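Local coordinates for protein alpha-rhamnosidase (PDB 6I60) that probably hydrolyses terminal non-reducing alpha-L-rhamnose residues of alpha-L-rhamnosides, as an alpha-L-rhamnosidase, at residues Gly455-Glu463 / Trp484-Ser492; Ile518-Arg528 / Ile568-Asp578. One frame throughout, in Å; residues are numbered along the deposited sequence.

Contact 1 (Gly455-Glu463 / Trp484-Ser492); sequences GKVVHTAVE and WGQLSNLMS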
loop_
_atom_site.group_PDB
_atom_site.type_symbol
_atom_site.label_atom_id
_atom_site.label_comp_id
_atom_site.label_asym_id
_atom_site.label_seq_id
_atom_site.Cartn_x
_atom_site.Cartn_y
_atom_site.Cartn_z
ATOM N N GLY A 455 2.869 10.490 -20.572
ATOM C CA GLY A 455 2.812 10.429 -19.122
ATOM C C GLY A 455 3.176 9.044 -18.612
ATOM O O GLY A 455 2.746 8.025 -19.153
ATOM N N LYS A 456 3.981 9.017 -17.555
ATOM C CA LYS A 456 4.423 7.776 -16.926
ATOM C C LYS A 456 3.813 7.698 -15.531
ATOM O O LYS A 456 4.132 8.516 -14.662
ATOM C CB LYS A 456 5.948 7.706 -16.872
ATOM C CG LYS A 456 6.618 7.665 -18.242
ATOM C CD LYS A 456 6.178 6.445 -19.045
ATOM C CE LYS A 456 6.952 6.327 -20.349
ATOM N NZ LYS A 456 8.178 5.496 -20.187
ATOM N N VAL A 457 2.933 6.722 -15.325
ATOM C CA VAL A 457 2.335 6.486 -14.014
ATOM C C VAL A 457 3.329 5.698 -13.170
ATOM O O VAL A 457 3.744 4.597 -13.548
ATOM C CB VAL A 457 0.998 5.740 -14.140
ATOM C CG1 VAL A 457 0.353 5.574 -12.779
ATOM C CG2 VAL A 457 0.067 6.486 -15.081
ATOM N N VAL A 458 3.717 6.261 -12.030
ATOM C CA VAL A 458 4.791 5.713 -11.211
ATOM C C VAL A 458 4.299 5.601 -9.775
ATOM O O VAL A 458 3.917 6.608 -9.168
ATOM C CB VAL A 458 6.059 6.579 -11.280
ATOM C CG1 VAL A 458 7.055 6.150 -10.215
ATOM C CG2 VAL A 458 6.681 6.504 -12.667
ATOM N N HIS A 459 4.314 4.384 -9.237
ATOM C CA HIS A 459 3.956 4.114 -7.847
ATOM C C HIS A 459 4.313 2.662 -7.544
ATOM O O HIS A 459 4.816 1.933 -8.404
ATOM C CB HIS A 459 2.477 4.391 -7.576
ATOM C CG HIS A 459 1.546 3.650 -8.484
ATOM N ND1 HIS A 459 0.978 4.228 -9.599
ATOM C CD2 HIS A 459 1.081 2.379 -8.442
ATOM C CE1 HIS A 459 0.204 3.344 -10.205
ATOM N NE2 HIS A 459 0.249 2.214 -9.522
ATOM N N THR A 460 4.049 2.250 -6.303
ATOM C CA THR A 460 4.267 0.870 -5.882
ATOM C C THR A 460 3.407 -0.076 -6.710
ATOM O O THR A 460 2.175 -0.048 -6.618
ATOM C CB THR A 460 3.959 0.705 -4.390
ATOM O OG1 THR A 460 4.911 1.448 -3.619
ATOM C CG2 THR A 460 4.027 -0.760 -3.985
ATOM N N ALA A 461 4.047 -0.915 -7.524
ATOM C CA ALA A 461 3.328 -1.782 -8.448
ATOM C C ALA A 461 2.596 -2.901 -7.718
ATOM O O ALA A 461 3.028 -4.057 -7.750
ATOM C CB ALA A 461 4.290 -2.367 -9.484
ATOM N N VAL A 462 1.487 -2.571 -7.064
ATOM C CA VAL A 462 0.667 -3.574 -6.393
ATOM C C VAL A 462 -0.247 -4.242 -7.410
ATOM O O VAL A 462 -0.661 -3.636 -8.404
ATOM C CB VAL A 462 -0.143 -2.942 -5.244
ATOM C CG1 VAL A 462 0.778 -2.501 -4.119
ATOM C CG2 VAL A 462 -0.960 -1.770 -5.754
ATOM N N GLU A 463 -0.564 -5.509 -7.162
ATOM C CA GLU A 463 -1.509 -6.234 -7.996
ATOM C C GLU A 463 -2.939 -5.862 -7.623
ATOM O O GLU A 463 -3.221 -5.397 -6.516
ATOM C CB GLU A 463 -1.315 -7.742 -7.848
ATOM C CG GLU A 463 -0.487 -8.375 -8.946
ATOM C CD GLU A 463 0.017 -9.754 -8.566
ATOM O OE1 GLU A 463 1.153 -10.099 -8.957
ATOM O OE2 GLU A 463 -0.720 -10.490 -7.876
ATOM N N TRP A 484 -7.392 5.547 -7.941
ATOM C CA TRP A 484 -6.260 6.352 -8.387
ATOM C C TRP A 484 -5.604 7.089 -7.230
ATOM O O TRP A 484 -4.384 7.292 -7.238
ATOM C CB TRP A 484 -6.706 7.348 -9.456
ATOM C CG TRP A 484 -6.857 6.743 -10.813
ATOM C CD1 TRP A 484 -7.955 6.099 -11.303
ATOM C CD2 TRP A 484 -5.878 6.722 -11.858
ATOM N NE1 TRP A 484 -7.720 5.677 -12.589
ATOM C CE2 TRP A 484 -6.452 6.048 -12.954
ATOM C CE3 TRP A 484 -4.571 7.206 -11.974
ATOM C CZ2 TRP A 484 -5.767 5.848 -14.150
ATOM C CZ3 TRP A 484 -3.892 7.005 -13.161
ATOM C CH2 TRP A 484 -4.491 6.332 -14.234
ATOM N N GLY A 485 -6.388 7.494 -6.230
ATOM C CA GLY A 485 -5.816 8.211 -5.103
ATOM C C GLY A 485 -4.956 7.327 -4.222
ATOM O O GLY A 485 -3.905 7.755 -3.735
ATOM N N GLN A 486 -5.386 6.083 -4.002
ATOM C CA GLN A 486 -4.599 5.160 -3.192
ATOM C C GLN A 486 -3.282 4.823 -3.879
ATOM O O GLN A 486 -2.213 4.878 -3.256
ATOM C CB GLN A 486 -5.405 3.892 -2.907
ATOM C CG GLN A 486 -4.668 2.866 -2.061
ATOM C CD GLN A 486 -4.340 3.382 -0.674
ATOM O OE1 GLN A 486 -5.174 3.336 0.231
ATOM N NE2 GLN A 486 -3.120 3.880 -0.500
ATOM N N LEU A 487 -3.340 4.473 -5.167
ATOM C CA LEU A 487 -2.120 4.186 -5.913
ATOM C C LEU A 487 -1.212 5.407 -5.970
ATOM O O LEU A 487 0.016 5.281 -5.902
ATOM C CB LEU A 487 -2.470 3.709 -7.323
ATOM C CG LEU A 487 -3.205 2.373 -7.409
ATOM C CD1 LEU A 487 -3.236 1.855 -8.841
ATOM C CD2 LEU A 487 -2.553 1.362 -6.481
ATOM N N SER A 488 -1.800 6.601 -6.085
ATOM C CA SER A 488 -1.015 7.828 -6.060
ATOM C C SER A 488 -0.261 8.005 -4.751
ATOM O O SER A 488 0.745 8.720 -4.719
ATOM C CB SER A 488 -1.922 9.034 -6.296
ATOM O OG SER A 488 -2.178 9.205 -7.676
ATOM N N ASN A 489 -0.720 7.368 -3.675
ATOM C CA ASN A 489 -0.115 7.507 -2.359
ATOM C C ASN A 489 0.550 6.215 -1.895
ATOM O O ASN A 489 0.545 5.900 -0.702
ATOM C CB ASN A 489 -1.156 7.967 -1.342
ATOM C CG ASN A 489 -1.409 9.454 -1.414
ATOM O OD1 ASN A 489 -0.499 10.260 -1.220
ATOM N ND2 ASN A 489 -2.650 9.830 -1.700
ATOM N N LEU A 490 1.127 5.459 -2.830
ATOM C CA LEU A 490 1.857 4.229 -2.524
ATOM C C LEU A 490 3.233 4.347 -3.171
ATOM O O LEU A 490 3.419 3.966 -4.330
ATOM C CB LEU A 490 1.097 2.999 -3.015
ATOM C CG LEU A 490 -0.160 2.602 -2.234
ATOM C CD1 LEU A 490 -0.781 1.341 -2.815
ATOM C CD2 LEU A 490 0.146 2.417 -0.754
ATOM N N MET A 491 4.194 4.880 -2.425
ATOM C CA MET A 491 5.572 5.044 -2.888
ATOM C C MET A 491 6.501 4.354 -1.892
ATOM O O MET A 491 7.284 5.015 -1.204
ATOM C CB MET A 491 5.920 6.530 -3.045
ATOM C CG MET A 491 5.075 7.257 -4.070
ATOM S SD MET A 491 5.336 6.609 -5.728
ATOM C CE MET A 491 7.121 6.588 -5.792
ATOM N N SER A 492 6.390 3.024 -1.807
ATOM C CA SER A 492 7.100 2.198 -0.831
ATOM C C SER A 492 6.620 2.483 0.590
ATOM O O SER A 492 6.834 1.673 1.497
ATOM C CB SER A 492 8.618 2.392 -0.940
ATOM O OG SER A 492 9.041 3.542 -0.231
#
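The carbonyl oxygen of Leu490 is gripped twice by one residue: Thr460 N donates to Leu490 O at 2.7 Å and nearly straight (167°), and the hydroxyl Thr460 OG1 adds a weak bond to Leu490 O at 3.0 Å. The same hydroxyl, Thr460 OG1, accepts a hydrogen bond from Ser492 N at 2.8 Å, so two polar backbone groups of the buried chain Leu490-Ser492 that follows the helix are satisfied by a single threonine. This double use is possible because OG1 lies beside the threonine's own backbone N (chi1 -66°), putting both donors within reach of the same carbonyl. One residue earlier, the imidazole of His459 has Leu487 CB over its centre, a CH-pi contact, 3.8 Å from CB to the ring centroid and only 11° off the normal. Leu487 CD1 comes to 3.6 Å from His459 NE2, while the bent chain of Met491 curls back to bring SD within 3.6 Å of His459 CA. Replacing His459 by an alanine would probably open a gap beside Leu487, taking away the ring face under its CB and the NE2 neighbour of its CD1. After the inverse gamma turn centred on Ala461, Val462 CG2 meets the other methyl, Leu487 CD2, at 3.6 Å, so that the two methyls of Leu487 go to different neighbours, CD1 to the histidine and CD2 to the valine. Farther back, Val457 CG2 approaches the edge of the Trp484 indole. The contact thus joins the sheet of the concanavalin-like region to the six-hairpin glycosidase domain: strand 453-458, flanked in its antiparallel sheet by strands 345-351 and 375-380, meets the C-terminal end of helix 473-488, and Phe526 of helix 524-535 packs on both Thr460 and Leu490.

Contact 2 (Ile518-Arg528 / Ile568-Asp578); sequences IFNFDMIGFYR and IAWYLYQYYGD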
loop_
_atom_site.group_PDB
_atom_site.type_symbol
_atom_site.label_atom_id
_atom_site.label_comp_id
_atom_site.label_asym_id
_atom_site.label_seq_id
_atom_site.Cartn_x
_atom_site.Cartn_y
_atom_site.Cartn_z
ATOM N N ILE A 518 -6.597 -2.892 1.028
ATOM C CA ILE A 518 -6.594 -4.351 1.067
ATOM C C ILE A 518 -7.676 -4.907 0.150
ATOM O O ILE A 518 -7.452 -5.882 -0.579
ATOM C CB ILE A 518 -6.759 -4.840 2.518
ATOM C CG1 ILE A 518 -5.449 -4.660 3.286
ATOM C CG2 ILE A 518 -7.197 -6.293 2.555
ATOM C CD1 ILE A 518 -5.580 -4.909 4.773
ATOM N N PHE A 519 -8.858 -4.286 0.154
ATOM C CA PHE A 519 -9.941 -4.746 -0.711
ATOM C C PHE A 519 -9.611 -4.556 -2.185
ATOM O O PHE A 519 -10.030 -5.365 -3.020
ATOM C CB PHE A 519 -11.238 -4.014 -0.370
ATOM C CG PHE A 519 -12.163 -4.800 0.511
ATOM C CD1 PHE A 519 -12.244 -4.530 1.867
ATOM C CD2 PHE A 519 -12.947 -5.814 -0.015
ATOM C CE1 PHE A 519 -13.090 -5.255 2.683
ATOM C CE2 PHE A 519 -13.797 -6.543 0.795
ATOM C CZ PHE A 519 -13.868 -6.264 2.146
ATOM N N ASN A 520 -8.861 -3.508 -2.520
ATOM C CA ASN A 520 -8.585 -3.187 -3.914
ATOM C C ASN A 520 -7.274 -3.769 -4.422
ATOM O O ASN A 520 -7.180 -4.115 -5.606
ATOM C CB ASN A 520 -8.568 -1.668 -4.110
ATOM C CG ASN A 520 -9.957 -1.086 -4.251
ATOM O OD1 ASN A 520 -10.790 -1.610 -4.991
ATOM N ND2 ASN A 520 -10.215 0.005 -3.539
ATOM N N PHE A 521 -6.261 -3.885 -3.565
ATOM C CA PHE A 521 -4.929 -4.277 -4.004
ATOM C C PHE A 521 -4.342 -5.303 -3.046
ATOM O O PHE A 521 -4.752 -5.410 -1.888
ATOM C CB PHE A 521 -3.997 -3.061 -4.113
ATOM C CG PHE A 521 -4.655 -1.844 -4.703
ATOM C CD1 PHE A 521 -4.943 -1.781 -6.056
ATOM C CD2 PHE A 521 -4.992 -0.765 -3.903
ATOM C CE1 PHE A 521 -5.550 -0.665 -6.600
ATOM C CE2 PHE A 521 -5.600 0.353 -4.443
ATOM C CZ PHE A 521 -5.879 0.401 -5.793
ATOM N N ASP A 522 -3.379 -6.068 -3.557
ATOM C CA ASP A 522 -2.606 -7.003 -2.744
ATOM C C ASP A 522 -1.609 -6.203 -1.914
ATOM O O ASP A 522 -0.640 -5.657 -2.453
ATOM C CB ASP A 522 -1.899 -8.021 -3.635
ATOM C CG ASP A 522 -1.201 -9.110 -2.843
ATOM O OD1 ASP A 522 -0.918 -10.183 -3.421
ATOM O OD2 ASP A 522 -0.932 -8.897 -1.642
ATOM N N MET A 523 -1.838 -6.132 -0.602
ATOM C CA MET A 523 -1.080 -5.237 0.263
ATOM C C MET A 523 -0.300 -5.934 1.367
ATOM O O MET A 523 0.357 -5.246 2.157
ATOM C CB MET A 523 -2.016 -4.202 0.903
ATOM C CG MET A 523 -2.931 -3.494 -0.076
ATOM S SD MET A 523 -2.150 -2.062 -0.834
ATOM C CE MET A 523 -1.296 -1.358 0.574
ATOM N N ILE A 524 -0.347 -7.268 1.455
ATOM C CA ILE A 524 0.297 -7.947 2.578
ATOM C C ILE A 524 1.812 -7.778 2.515
ATOM O O ILE A 524 2.472 -7.605 3.547
ATOM C CB ILE A 524 -0.112 -9.431 2.626
ATOM C CG1 ILE A 524 0.586 -10.130 3.793
ATOM C CG2 ILE A 524 0.203 -10.129 1.309
ATOM C CD1 ILE A 524 -0.286 -11.107 4.531
ATOM N N GLY A 525 2.389 -7.811 1.311
ATOM C CA GLY A 525 3.810 -7.541 1.182
ATOM C C GLY A 525 4.159 -6.095 1.466
ATOM O O GLY A 525 5.225 -5.806 2.017
ATOM N N PHE A 526 3.267 -5.171 1.105
ATOM C CA PHE A 526 3.513 -3.756 1.355
ATOM C C PHE A 526 3.415 -3.431 2.840
ATOM O O PHE A 526 4.258 -2.704 3.381
ATOM C CB PHE A 526 2.524 -2.912 0.553
ATOM C CG PHE A 526 2.843 -1.449 0.543
ATOM C CD1 PHE A 526 3.756 -0.932 -0.359
ATOM C CD2 PHE A 526 2.223 -0.586 1.434
ATOM C CE1 PHE A 526 4.048 0.420 -0.374
ATOM C CE2 PHE A 526 2.513 0.766 1.427
ATOM C CZ PHE A 526 3.425 1.270 0.522
ATOM N N TYR A 527 2.396 -3.962 3.519
ATOM C CA TYR A 527 2.184 -3.612 4.918
ATOM C C TYR A 527 3.197 -4.288 5.832
ATOM O O TYR A 527 3.545 -3.735 6.881
ATOM C CB TYR A 527 0.758 -3.969 5.334
ATOM C CG TYR A 527 -0.264 -2.967 4.850
ATOM C CD1 TYR A 527 0.036 -1.612 4.803
ATOM C CD2 TYR A 527 -1.524 -3.374 4.434
ATOM C CE1 TYR A 527 -0.889 -0.692 4.359
ATOM C CE2 TYR A 527 -2.459 -2.459 3.987
ATOM C CZ TYR A 527 -2.135 -1.120 3.952
ATOM O OH TYR A 527 -3.060 -0.203 3.508
ATOM N N ARG A 528 3.680 -5.474 5.456
ATOM C CA ARG A 528 4.715 -6.130 6.246
ATOM C C ARG A 528 5.986 -5.292 6.282
ATOM O O ARG A 528 6.654 -5.205 7.319
ATOM C CB ARG A 528 5.000 -7.522 5.685
ATOM C CG ARG A 528 4.070 -8.604 6.206
ATOM C CD ARG A 528 4.280 -9.910 5.459
ATOM N NE ARG A 528 4.880 -10.936 6.306
ATOM C CZ ARG A 528 6.044 -11.527 6.054
ATOM N NH1 ARG A 528 6.742 -11.196 4.975
ATOM N NH2 ARG A 528 6.511 -12.453 6.882
ATOM N N ILE A 568 -3.162 -1.996 11.415
ATOM C CA ILE A 568 -2.701 -2.582 10.160
ATOM C C ILE A 568 -2.275 -4.028 10.376
ATOM O O ILE A 568 -2.535 -4.900 9.537
ATOM C CB ILE A 568 -1.565 -1.731 9.560
ATOM C CG1 ILE A 568 -2.097 -0.356 9.152
ATOM C CG2 ILE A 568 -0.943 -2.430 8.364
ATOM C CD1 ILE A 568 -1.019 0.619 8.737
ATOM N N ALA A 569 -1.634 -4.312 11.511
ATOM C CA ALA A 569 -1.250 -5.687 11.811
ATOM C C ALA A 569 -2.477 -6.573 11.991
ATOM O O ALA A 569 -2.498 -7.715 11.517
ATOM C CB ALA A 569 -0.366 -5.727 13.055
ATOM N N TRP A 570 -3.510 -6.065 12.668
ATOM C CA TRP A 570 -4.745 -6.829 12.807
ATOM C C TRP A 570 -5.434 -7.020 11.463
ATOM O O TRP A 570 -6.089 -8.046 11.244
ATOM C CB TRP A 570 -5.686 -6.138 13.795
ATOM C CG TRP A 570 -7.021 -6.802 13.916
ATOM C CD1 TRP A 570 -8.180 -6.430 13.300
ATOM C CD2 TRP A 570 -7.337 -7.958 14.699
ATOM N NE1 TRP A 570 -9.199 -7.282 13.651
ATOM C CE2 TRP A 570 -8.708 -8.229 14.510
ATOM C CE3 TRP A 570 -6.595 -8.791 15.543
ATOM C CZ2 TRP A 570 -9.351 -9.297 15.135
ATOM C CZ3 TRP A 570 -7.237 -9.850 16.162
ATOM C CH2 TRP A 570 -8.601 -10.094 15.954
ATOM N N TYR A 571 -5.300 -6.050 10.556
ATOM C CA TYR A 571 -5.863 -6.204 9.219
ATOM C C TYR A 571 -5.178 -7.334 8.462
ATOM O O TYR A 571 -5.834 -8.089 7.734
ATOM C CB TYR A 571 -5.745 -4.891 8.444
ATOM C CG TYR A 571 -6.847 -3.895 8.736
ATOM C CD1 TYR A 571 -8.078 -4.315 9.225
ATOM C CD2 TYR A 571 -6.655 -2.536 8.523
ATOM C CE1 TYR A 571 -9.086 -3.409 9.493
ATOM C CE2 TYR A 571 -7.658 -1.623 8.790
ATOM C CZ TYR A 571 -8.870 -2.065 9.274
ATOM O OH TYR A 571 -9.870 -1.160 9.539
ATOM N N LEU A 572 -3.859 -7.469 8.628
ATOM C CA LEU A 572 -3.126 -8.527 7.942
ATOM C C LEU A 572 -3.560 -9.910 8.410
ATOM O O LEU A 572 -3.500 -10.872 7.635
ATOM C CB LEU A 572 -1.624 -8.342 8.152
ATOM C CG LEU A 572 -1.018 -7.096 7.505
ATOM C CD1 LEU A 572 0.497 -7.112 7.628
ATOM C CD2 LEU A 572 -1.444 -6.994 6.048
ATOM N N TYR A 573 -3.996 -10.033 9.664
ATOM C CA TYR A 573 -4.518 -11.306 10.143
ATOM C C TYR A 573 -5.984 -11.493 9.772
ATOM O O TYR A 573 -6.423 -12.626 9.551
ATOM C CB TYR A 573 -4.337 -11.414 11.660
ATOM C CG TYR A 573 -5.058 -12.592 12.272
ATOM C CD1 TYR A 573 -4.611 -13.890 12.060
ATOM C CD2 TYR A 573 -6.192 -12.411 13.052
ATOM C CE1 TYR A 573 -5.270 -14.974 12.611
ATOM C CE2 TYR A 573 -6.856 -13.489 13.609
ATOM C CZ TYR A 573 -6.391 -14.769 13.383
ATOM O OH TYR A 573 -7.045 -15.848 13.930
ATOM N N GLN A 574 -6.747 -10.401 9.687
ATOM C CA GLN A 574 -8.175 -10.513 9.409
ATOM C C GLN A 574 -8.433 -10.890 7.955
ATOM O O GLN A 574 -9.270 -11.757 7.673
ATOM C CB GLN A 574 -8.879 -9.200 9.757
ATOM C CG GLN A 574 -10.345 -9.137 9.347
ATOM C CD GLN A 574 -10.962 -7.762 9.568
ATOM O OE1 GLN A 574 -10.305 -6.736 9.389
ATOM N NE2 GLN A 574 -12.234 -7.738 9.957
ATOM N N TYR A 575 -7.722 -10.261 7.020
ATOM C CA TYR A 575 -7.987 -10.442 5.599
ATOM C C TYR A 575 -7.029 -11.409 4.918
ATOM O O TYR A 575 -7.264 -11.774 3.761
ATOM C CB TYR A 575 -7.942 -9.087 4.881
ATOM C CG TYR A 575 -9.179 -8.247 5.111
ATOM C CD1 TYR A 575 -10.380 -8.559 4.486
ATOM C CD2 TYR A 575 -9.147 -7.146 5.957
ATOM C CE1 TYR A 575 -11.515 -7.796 4.695
ATOM C CE2 TYR A 575 -10.277 -6.377 6.172
ATOM C CZ TYR A 575 -11.458 -6.707 5.539
ATOM O OH TYR A 575 -12.582 -5.945 5.749
ATOM N N TYR A 576 -5.964 -11.837 5.596
ATOM C CA TYR A 576 -5.026 -12.788 5.019
ATOM C C TYR A 576 -4.766 -14.009 5.889
ATOM O O TYR A 576 -4.186 -14.980 5.390
ATOM C CB TYR A 576 -3.681 -12.108 4.722
ATOM C CG TYR A 576 -3.757 -10.987 3.712
ATOM C CD1 TYR A 576 -3.853 -9.664 4.123
ATOM C CD2 TYR A 576 -3.722 -11.248 2.349
ATOM C CE1 TYR A 576 -3.919 -8.631 3.203
ATOM C CE2 TYR A 576 -3.786 -10.222 1.420
ATOM C CZ TYR A 576 -3.884 -8.915 1.854
ATOM O OH TYR A 576 -3.951 -7.888 0.940
ATOM N N GLY A 577 -5.167 -13.998 7.156
ATOM C CA GLY A 577 -4.903 -15.127 8.033
ATOM C C GLY A 577 -3.438 -15.327 8.355
ATOM O O GLY A 577 -2.968 -16.471 8.401
ATOM N N ASP A 578 -2.703 -14.242 8.575
ATOM C CA ASP A 578 -1.276 -14.287 8.888
ATOM C C ASP A 578 -1.116 -13.974 10.373
ATOM O O ASP A 578 -0.882 -12.829 10.760
ATOM C CB ASP A 578 -0.493 -13.304 8.019
ATOM C CG ASP A 578 1.005 -13.414 8.223
ATOM O OD1 ASP A 578 1.451 -14.431 8.792
ATOM O OD2 ASP A 578 1.735 -12.487 7.812
HETATM O O HOH W 1 4.472 -12.519 8.572
#
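Ile524 sets its CB over the centre of the Tyr576 ring face, joining two nearly antiparallel helices of the six-hairpin glycosidase domain, the (alpha/alpha)6 barrel of this family; segments 524-528 and 568-576 run at 155° with their axes 10.4 Å apart. Ile524 CB stands 3.8 Å from the centroid of the Tyr576 ring, almost on its normal, and Ile524 CD1 reaches on to the CB of that tyrosine. With CG1 anti to the backbone N (chi1 179°), the branch runs back along the ring toward the tyrosine backbone. At the far end of the ring, Met523 N donates a straight bond to Tyr576 OH at 3.2 Å, fixing the hydroxyl where the chain leaves the loop after helix 514-520. Ile518 spreads its two arms over the partner helix, CG2 against Tyr575 CB and CD1 against Tyr571 CB. Tyr527 is clasped between Ile568 CG2 over one face and Met523 CE over the opposite one, while Leu572 CD2 lies near its edge. In the next shell, Glu515 holds the hydroxyl of Tyr575, Arg765 that of Tyr571, and Glu38 takes Arg528 NH1. Arg528 NE also forms a long salt bridge of 3.8 Å with Asp578 OD2, and one water closes the gap, accepting from Arg528 NH2 at 2.6 Å and donating to Asp578 OD2 at 2.8 Å.

Overall arrangement
From the N terminus, the chain first runs along strand 453-458, in the concanavalin-like part; contact 1 closes a short loop when the end of helix 473-488 comes back against it, tying that beta region to the helical domain. Contact 2 follows in series, neither nested in contact 1 nor crossing it, and closes a longer loop within the glycosidase domain by bringing helix 564-576 onto helices 514-520 and 524-535. Although their centres lie about 17 Å apart, the two meet directly: Glu463 O is 3.0 Å from Asp522 N, a probable hydrogen bond, and the Phe526 ring packs against Ser492. The junction of strand and helix thus continues into the helix pairing.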